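Local coordinates for ferritin like protein (Caulobacter vibrioides, PDB 3HL1) that is of uncertain function but, as a ferritin-like helical protein, may bind a metal within its helix bundle, at residues E54-H57 and A58-V61; V199-I202 and V203-E207; Q235-D238 and F239-R242. One frame throughout, in Å; residues are numbered along the deposited sequence. Where two conformers were deposited one is given.

Interaction 1. Residues E54-H57 and A58-V61; sequences EMLH and AQLV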
loop_
_atom_site.group_PDB
_atom_site.type_symbol
_atom_site.label_atom_id
_atom_site.label_comp_id
_atom_site.label_asym_id
_atom_site.label_seq_id
_atom_site.Cartn_x
_atom_site.Cartn_y
_atom_site.Cartn_z
ATOM N N GLU A 54 -3.318 0.152 5.229
ATOM C CA GLU A 54 -2.571 0.602 4.030
ATOM C C GLU A 54 -3.004 1.985 3.608
ATOM O O GLU A 54 -2.177 2.785 3.220
ATOM C CB GLU A 54 -2.726 -0.382 2.854
ATOM C CG GLU A 54 -2.078 -1.711 3.078
ATOM C CD GLU A 54 -0.549 -1.581 3.249
ATOM O OE1 GLU A 54 0.157 -1.281 2.282
ATOM O OE2 GLU A 54 -0.061 -1.767 4.356
HETATM N N MSE A 55 -4.309 2.251 3.650
HETATM C CA MSE A 55 -4.868 3.560 3.289
HETATM C C MSE A 55 -4.326 4.643 4.201
HETATM O O MSE A 55 -3.900 5.705 3.737
HETATM C CB MSE A 55 -6.397 3.512 3.364
HETATM C CG MSE A 55 -7.005 2.655 2.265
HETATM SE SE MSE A 55 -8.876 2.241 2.649
HETATM C CE MSE A 55 -9.180 1.062 1.262
ATOM N N LEU A 56 -4.316 4.361 5.496
ATOM C CA LEU A 56 -3.665 5.219 6.469
ATOM C C LEU A 56 -2.192 5.453 6.115
ATOM O O LEU A 56 -1.743 6.598 6.176
ATOM C CB LEU A 56 -3.803 4.655 7.905
ATOM C CG LEU A 56 -2.959 5.393 8.944
ATOM C CD1 LEU A 56 -3.566 6.783 9.126
ATOM C CD2 LEU A 56 -2.778 4.656 10.278
ATOM N N HIS A 57 -1.458 4.401 5.716
ATOM C CA HIS A 57 -0.061 4.564 5.351
ATOM C C HIS A 57 0.076 5.551 4.221
ATOM O O HIS A 57 0.982 6.396 4.259
ATOM C CB HIS A 57 0.648 3.254 4.985
ATOM C CG HIS A 57 0.686 2.252 6.088
ATOM N ND1 HIS A 57 1.108 0.952 5.891
ATOM C CD2 HIS A 57 0.282 2.335 7.374
ATOM C CE1 HIS A 57 0.973 0.287 7.027
ATOM N NE2 HIS A 57 0.472 1.098 7.939
ATOM N N ALA A 58 -0.785 5.433 3.210
ATOM C CA ALA A 58 -0.771 6.363 2.075
ATOM C C ALA A 58 -0.914 7.808 2.549
ATOM O O ALA A 58 -0.144 8.687 2.134
ATOM C CB ALA A 58 -1.855 5.990 1.015
ATOM N N GLN A 59 -1.906 8.058 3.397
ATOM C CA GLN A 59 -2.113 9.370 3.994
ATOM C C GLN A 59 -0.883 9.902 4.753
ATOM O O GLN A 59 -0.535 11.077 4.634
ATOM C CB GLN A 59 -3.326 9.335 4.940
ATOM C CG GLN A 59 -3.437 10.589 5.813
ATOM C CD GLN A 59 -4.667 10.596 6.669
ATOM O OE1 GLN A 59 -5.784 10.670 6.147
ATOM N NE2 GLN A 59 -4.478 10.521 7.997
ATOM N N LEU A 60 -0.243 9.033 5.525
ATOM C CA LEU A 60 0.922 9.408 6.338
ATOM C C LEU A 60 2.082 9.762 5.475
ATOM O O LEU A 60 2.813 10.737 5.776
ATOM C CB LEU A 60 1.288 8.281 7.323
ATOM C CG LEU A 60 0.199 7.947 8.387
ATOM C CD1 LEU A 60 0.748 6.921 9.389
ATOM C CD2 LEU A 60 -0.267 9.181 9.085
ATOM N N VAL A 61 2.295 8.986 4.417
ATOM C CA VAL A 61 3.337 9.301 3.474
ATOM C C VAL A 61 3.058 10.660 2.825
ATOM O O VAL A 61 3.941 11.473 2.744
ATOM C CB VAL A 61 3.588 8.199 2.406
ATOM C CG1 VAL A 61 4.573 8.724 1.341
ATOM C CG2 VAL A 61 4.169 6.929 3.049
#

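Interaction 2. Residues V199-I202 and V203-E207; sequences VDII and VDQGE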
loop_
_atom_site.group_PDB
_atom_site.type_symbol
_atom_site.label_atom_id
_atom_site.label_comp_id
_atom_site.label_asym_id
_atom_site.label_seq_id
_atom_site.Cartn_x
_atom_site.Cartn_y
_atom_site.Cartn_z
ATOM N N VAL A 199 6.577 7.624 10.254
ATOM C CA VAL A 199 7.261 6.464 9.638
ATOM C C VAL A 199 7.204 5.219 10.535
ATOM O O VAL A 199 6.951 4.109 10.053
ATOM C CB VAL A 199 8.711 6.762 9.241
ATOM C CG1 VAL A 199 9.424 5.484 8.713
ATOM C CG2 VAL A 199 8.753 7.860 8.189
ATOM N N ASP A 200 7.422 5.410 11.837
ATOM C CA ASP A 200 7.384 4.305 12.826
ATOM C C ASP A 200 6.041 3.613 12.904
ATOM O O ASP A 200 5.995 2.416 12.909
ATOM C CB ASP A 200 7.812 4.775 14.229
ATOM C CG ASP A 200 9.325 4.901 14.350
ATOM O OD1 ASP A 200 10.060 4.316 13.506
ATOM O OD2 ASP A 200 9.789 5.593 15.271
ATOM N N ILE A 201 4.955 4.381 12.888
ATOM C CA ILE A 201 3.624 3.821 12.793
ATOM C C ILE A 201 3.438 2.974 11.545
ATOM O O ILE A 201 2.840 1.931 11.636
ATOM C CB ILE A 201 2.532 4.928 12.783
ATOM C CG1 ILE A 201 2.467 5.655 14.130
ATOM C CG2 ILE A 201 1.149 4.305 12.440
ATOM C CD1 ILE A 201 1.833 7.024 14.057
ATOM N N ILE A 202 3.913 3.442 10.373
ATOM C CA ILE A 202 3.805 2.713 9.126
ATOM C C ILE A 202 4.534 1.366 9.174
ATOM O O ILE A 202 3.977 0.326 8.802
ATOM C CB ILE A 202 4.372 3.540 7.919
ATOM C CG1 ILE A 202 3.522 4.787 7.642
ATOM C CG2 ILE A 202 4.398 2.667 6.660
ATOM C CD1 ILE A 202 4.158 5.788 6.654
ATOM N N VAL A 203 5.793 1.403 9.600
ATOM C CA VAL A 203 6.631 0.210 9.633
ATOM C C VAL A 203 6.172 -0.784 10.725
ATOM O O VAL A 203 6.128 -1.989 10.463
ATOM C CB VAL A 203 8.087 0.564 9.850
ATOM C CG1 VAL A 203 8.935 -0.712 9.981
ATOM C CG2 VAL A 203 8.582 1.420 8.641
ATOM N N ASP A 204 5.822 -0.273 11.907
ATOM C CA ASP A 204 5.306 -1.105 13.007
ATOM C C ASP A 204 4.070 -1.877 12.577
ATOM O O ASP A 204 3.900 -3.012 12.977
ATOM C CB ASP A 204 4.878 -0.283 14.226
ATOM C CG ASP A 204 6.043 0.344 14.990
ATOM O OD1 ASP A 204 7.209 0.096 14.669
ATOM O OD2 ASP A 204 5.765 1.142 15.902
ATOM N N GLN A 205 3.210 -1.260 11.779
ATOM C CA GLN A 205 1.978 -1.914 11.322
ATOM C C GLN A 205 2.262 -3.015 10.310
ATOM O O GLN A 205 1.613 -4.033 10.345
ATOM C CB GLN A 205 0.963 -0.911 10.764
ATOM C CG GLN A 205 0.340 -0.020 11.844
ATOM C CD GLN A 205 -0.761 0.897 11.331
ATOM O OE1 GLN A 205 -0.905 1.131 10.141
ATOM N NE2 GLN A 205 -1.550 1.422 12.255
ATOM N N GLY A 206 3.199 -2.805 9.406
ATOM C CA GLY A 206 3.545 -3.828 8.416
ATOM C C GLY A 206 4.274 -5.052 8.952
ATOM O O GLY A 206 3.839 -6.189 8.732
ATOM N N GLU A 207 5.390 -4.813 9.653
ATOM C CA GLU A 207 6.307 -5.880 10.076
ATOM C C GLU A 207 6.433 -6.048 11.580
ATOM O O GLU A 207 7.015 -7.023 12.024
ATOM C CB GLU A 207 7.710 -5.673 9.483
ATOM C CG GLU A 207 8.362 -4.341 9.814
ATOM C CD GLU A 207 9.845 -4.258 9.416
ATOM O OE1 GLU A 207 10.220 -4.754 8.311
ATOM O OE2 GLU A 207 10.624 -3.655 10.207
#

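Interaction 3. Residues Q235-D238 and F239-R242; sequences QRFD and FIRR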
loop_
_atom_site.group_PDB
_atom_site.type_symbol
_atom_site.label_atom_id
_atom_site.label_comp_id
_atom_site.label_asym_id
_atom_site.label_seq_id
_atom_site.Cartn_x
_atom_site.Cartn_y
_atom_site.Cartn_z
ATOM N N GLN A 235 2.629 -11.065 10.117
ATOM C CA GLN A 235 2.148 -12.132 10.989
ATOM C C GLN A 235 0.705 -12.551 10.641
ATOM O O GLN A 235 0.418 -13.735 10.495
ATOM C CB GLN A 235 2.309 -11.694 12.440
ATOM C CG GLN A 235 3.761 -11.854 12.964
ATOM C CD GLN A 235 4.633 -10.570 12.892
ATOM O OE1 GLN A 235 4.725 -9.897 11.854
ATOM N NE2 GLN A 235 5.304 -10.258 14.012
ATOM N N ARG A 236 -0.179 -11.580 10.466
ATOM C CA ARG A 236 -1.564 -11.832 10.035
ATOM C C ARG A 236 -1.649 -12.735 8.810
ATOM O O ARG A 236 -2.426 -13.689 8.771
ATOM C CB ARG A 236 -2.238 -10.513 9.603
ATOM C CG ARG A 236 -2.627 -9.549 10.681
ATOM C CD ARG A 236 -3.179 -8.311 9.970
ATOM N NE ARG A 236 -3.278 -7.164 10.857
ATOM C CZ ARG A 236 -4.407 -6.687 11.359
ATOM N NH1 ARG A 236 -5.584 -7.229 11.061
ATOM N NH2 ARG A 236 -4.351 -5.638 12.166
ATOM N N PHE A 237 -0.871 -12.377 7.781
ATOM C CA PHE A 237 -0.894 -13.057 6.491
ATOM C C PHE A 237 -0.237 -14.421 6.556
ATOM O O PHE A 237 -0.714 -15.342 5.933
ATOM C CB PHE A 237 -0.277 -12.186 5.367
ATOM C CG PHE A 237 -0.983 -10.822 5.167
ATOM C CD1 PHE A 237 -2.318 -10.631 5.533
ATOM C CD2 PHE A 237 -0.292 -9.734 4.589
ATOM C CE1 PHE A 237 -2.941 -9.393 5.347
ATOM C CE2 PHE A 237 -0.904 -8.511 4.421
ATOM C CZ PHE A 237 -2.227 -8.332 4.783
ATOM N N ASP A 238 0.836 -14.546 7.333
ATOM C CA ASP A 238 1.458 -15.851 7.565
ATOM C C ASP A 238 0.478 -16.778 8.304
ATOM O O ASP A 238 0.409 -17.963 8.040
ATOM C CB ASP A 238 2.766 -15.664 8.318
ATOM C CG ASP A 238 3.581 -16.949 8.411
ATOM O OD1 ASP A 238 3.834 -17.593 7.365
ATOM O OD2 ASP A 238 3.948 -17.298 9.549
ATOM N N PHE A 239 -0.310 -16.216 9.209
ATOM C CA PHE A 239 -1.365 -16.964 9.881
ATOM C C PHE A 239 -2.353 -17.558 8.882
ATOM O O PHE A 239 -2.656 -18.748 8.928
ATOM C CB PHE A 239 -2.089 -16.065 10.875
ATOM C CG PHE A 239 -3.264 -16.720 11.533
ATOM C CD1 PHE A 239 -3.089 -17.500 12.689
ATOM C CD2 PHE A 239 -4.544 -16.539 11.031
ATOM C CE1 PHE A 239 -4.188 -18.118 13.322
ATOM C CE2 PHE A 239 -5.644 -17.154 11.650
ATOM C CZ PHE A 239 -5.456 -17.936 12.812
ATOM N N ILE A 240 -2.822 -16.729 7.952
ATOM C CA ILE A 240 -3.775 -17.171 6.944
ATOM C C ILE A 240 -3.128 -18.236 6.082
ATOM O O ILE A 240 -3.755 -19.250 5.784
ATOM C CB ILE A 240 -4.298 -15.993 6.058
ATOM C CG1 ILE A 240 -5.133 -15.016 6.899
ATOM C CG2 ILE A 240 -5.121 -16.511 4.885
ATOM C CD1 ILE A 240 -5.351 -13.633 6.249
ATOM N N ARG A 241 -1.869 -18.012 5.699
ATOM C CA ARG A 241 -1.140 -18.961 4.842
ATOM C C ARG A 241 -1.103 -20.372 5.434
ATOM O O ARG A 241 -1.151 -21.359 4.692
ATOM C CB ARG A 241 0.291 -18.481 4.598
ATOM C CG ARG A 241 1.066 -19.258 3.538
ATOM C CD ARG A 241 2.487 -18.682 3.453
ATOM N NE ARG A 241 3.226 -18.856 4.722
ATOM C CZ ARG A 241 4.058 -19.874 5.020
ATOM N NH1 ARG A 241 4.317 -20.843 4.140
ATOM N NH2 ARG A 241 4.669 -19.925 6.206
ATOM N N ARG A 242 -1.034 -20.431 6.766
ATOM C CA ARG A 242 -0.933 -21.678 7.539
ATOM C C ARG A 242 -2.245 -22.349 7.923
ATOM O O ARG A 242 -2.207 -23.465 8.398
ATOM C CB ARG A 242 -0.147 -21.429 8.823
ATOM C CG ARG A 242 1.288 -21.011 8.602
ATOM C CD ARG A 242 1.902 -20.536 9.920
ATOM N NE ARG A 242 3.274 -20.064 9.754
ATOM C CZ ARG A 242 4.340 -20.854 9.605
ATOM N NH1 ARG A 242 4.230 -22.182 9.626
ATOM N NH2 ARG A 242 5.544 -20.305 9.453
#

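Interaction 1. Residues E54-H57 and A58-V61
Two consecutive turns of helix 42-67, a helix of the ferritin-like bundle, meet in a buried contact through the pair L56 and L60, one i to i+4 step apart. The backbone supplies a regular run of alpha-helical bonds: A58 N to E54 O, Q59 N to M55 O, L60 N to L56 O at 2.9 Å and V61 N to H57 O. On the L56 side chain CG lies anti to the backbone N (chi1 171°), which carries its branch forward along the helix, and CD1 comes within 4.0 Å of L60 CG. The same methyl brushes the amide of Q59, whose OE1 is held outside the pair by the backbone N of E171. L60 CG also sits 3.2 Å from L56 O, beyond the oxygen that accepts the L60 N-H. On another side of the helix, E54 OE1 hydrogen-bonds T25 OG1, while H57 ND1 hydrogen-bonds E22 OE1 and H57 NE2 hydrogen-bonds Q205 OE1, so both ring nitrogens are used. An unidentified molecule, probably from the crystallisation liquor, hydrogen-bonds E54 OE2 and more weakly H57 ND1. The Glu-x-x-His spacing, facing a further glutamate on helix 8-35, recalls the metal-binding helices of ferritin-like bundles.

Interaction 2. Residues V199-I202 and V203-E207
I201 and Q205 run side by side along one flank of helix 188-207, pointing the same way. With CG1 of I201 beside the backbone N (chi1 -67°), the CG2 branch is anti to N and faces the end of the glutamine, approaching Q205 NE2 to 4.0 Å. The Q205 chain starts beside its backbone N and is extended beyond CG; CG thereby lies 3.2 Å from I201 O. That carbonyl also takes the N-H of Q205, from above its plane and with a bent angle of 147°. The amide at the end of the chain is held by helix 42-67.

A second lengthwise pair, V199 and V203, uses the same valine conformation twice: CG1 of V199 and CG2 of V203 meet at 4.2 Å, and Y148 of helix 144-157 touches both residues. V203 CG2 also packs 3.4 Å from V199 O, the acceptor of V203 N. The two aspartates one turn apart behave differently from these pairs. D204 folds its carboxylate back beside its own N, placing CG 2.9 Å from D200 O; both carboxylate oxygens also lie near that oxygen, which accepts D204 N. D200 instead forms a salt bridge from OD1 to R152, which should temper the like charge of D204 nearby.

I202 O accepts G206 N in a 3.3 Å bond and also accepts a hydrogen bond from an unidentified molecule, probably from the crystallisation liquor. The arrangement is that of a partly buried helix in a ferritin-like bundle, with V199, I202 and V203 packing on neighbouring helices, Q205 reaching helix 42-67, and two partly exposed aspartates a turn apart.

Interaction 3. Residues Q235-D238 and F239-R242
D238 reaches forward along helix 233-242 to R241 and R242, forming an intrahelical salt-bridge network of i to i+3 and i to i+4 pairs. With CG anti to the backbone N (chi1 -171°), beside the carbonyl carbon, the carboxylate is carried toward the following turn and offers one oxygen to each arginine.

The two guanidinium groups approach it in contrasting ways. R241, its chain bent at chi3, comes side-on, nearly coplanar with the carboxylate (planes 15° apart), and closes on D238 OD1 with both NE, at 3.0 Å, and NH2, at 2.7 Å. The NH2 bond uses the syn lone pair of OD1, whereas NE meets that oxygen nearly along its C-O axis. R242 stands at right angles to the carboxylate. Extended from CG to NE, it delivers NE to D238 OD2 at 2.9 Å from above the carboxylate plane, in an almost straight bond, while its NH2 adds only a weak one. For both arginines the oxygen lies at the guanidinium edge. This double pairing probably favours the charged form of D238. F100, in a loop, touches both D238 and R241.

Away from the charges, the helix shows apolar groups to its neighbours. The rim of the F237 ring receives I240 CD1 near its plane, with CD1 of F237 4.3 Å from it. F237 also makes an edge-to-face contact with Y29, and I240 rests on L46 of helix 42-67. F239 instead packs edge-to-face with W231, and F239 CB lies 3.2 Å from R236 O.

One nitrogen of R241 reaches over R242: NH2 lies 3.3 Å above the R242 guanidinium plane, offset toward the rim.

All three interactions are local turns of single helices, but their settings differ. Interaction 1 is buried; interaction 2 is partly buried on a helix packed directly against it, while interaction 3 lies farther out, about 22 Å from interaction 1 between centres. The first two are joined by a histidine-glutamine bond and by I202 CD1 packing on L60 and V61. The segments of interactions 2 and 3 barely touch, at E207 O and Q235 OE1, though backbone bonds to H233 and F234 join their helices. The chemistry follows: aliphatic packing beside a polar interior, then mixed apolar and amide contacts, and finally a salt-bridge network beside apolar packing, on a helix farther from the centre of the chain.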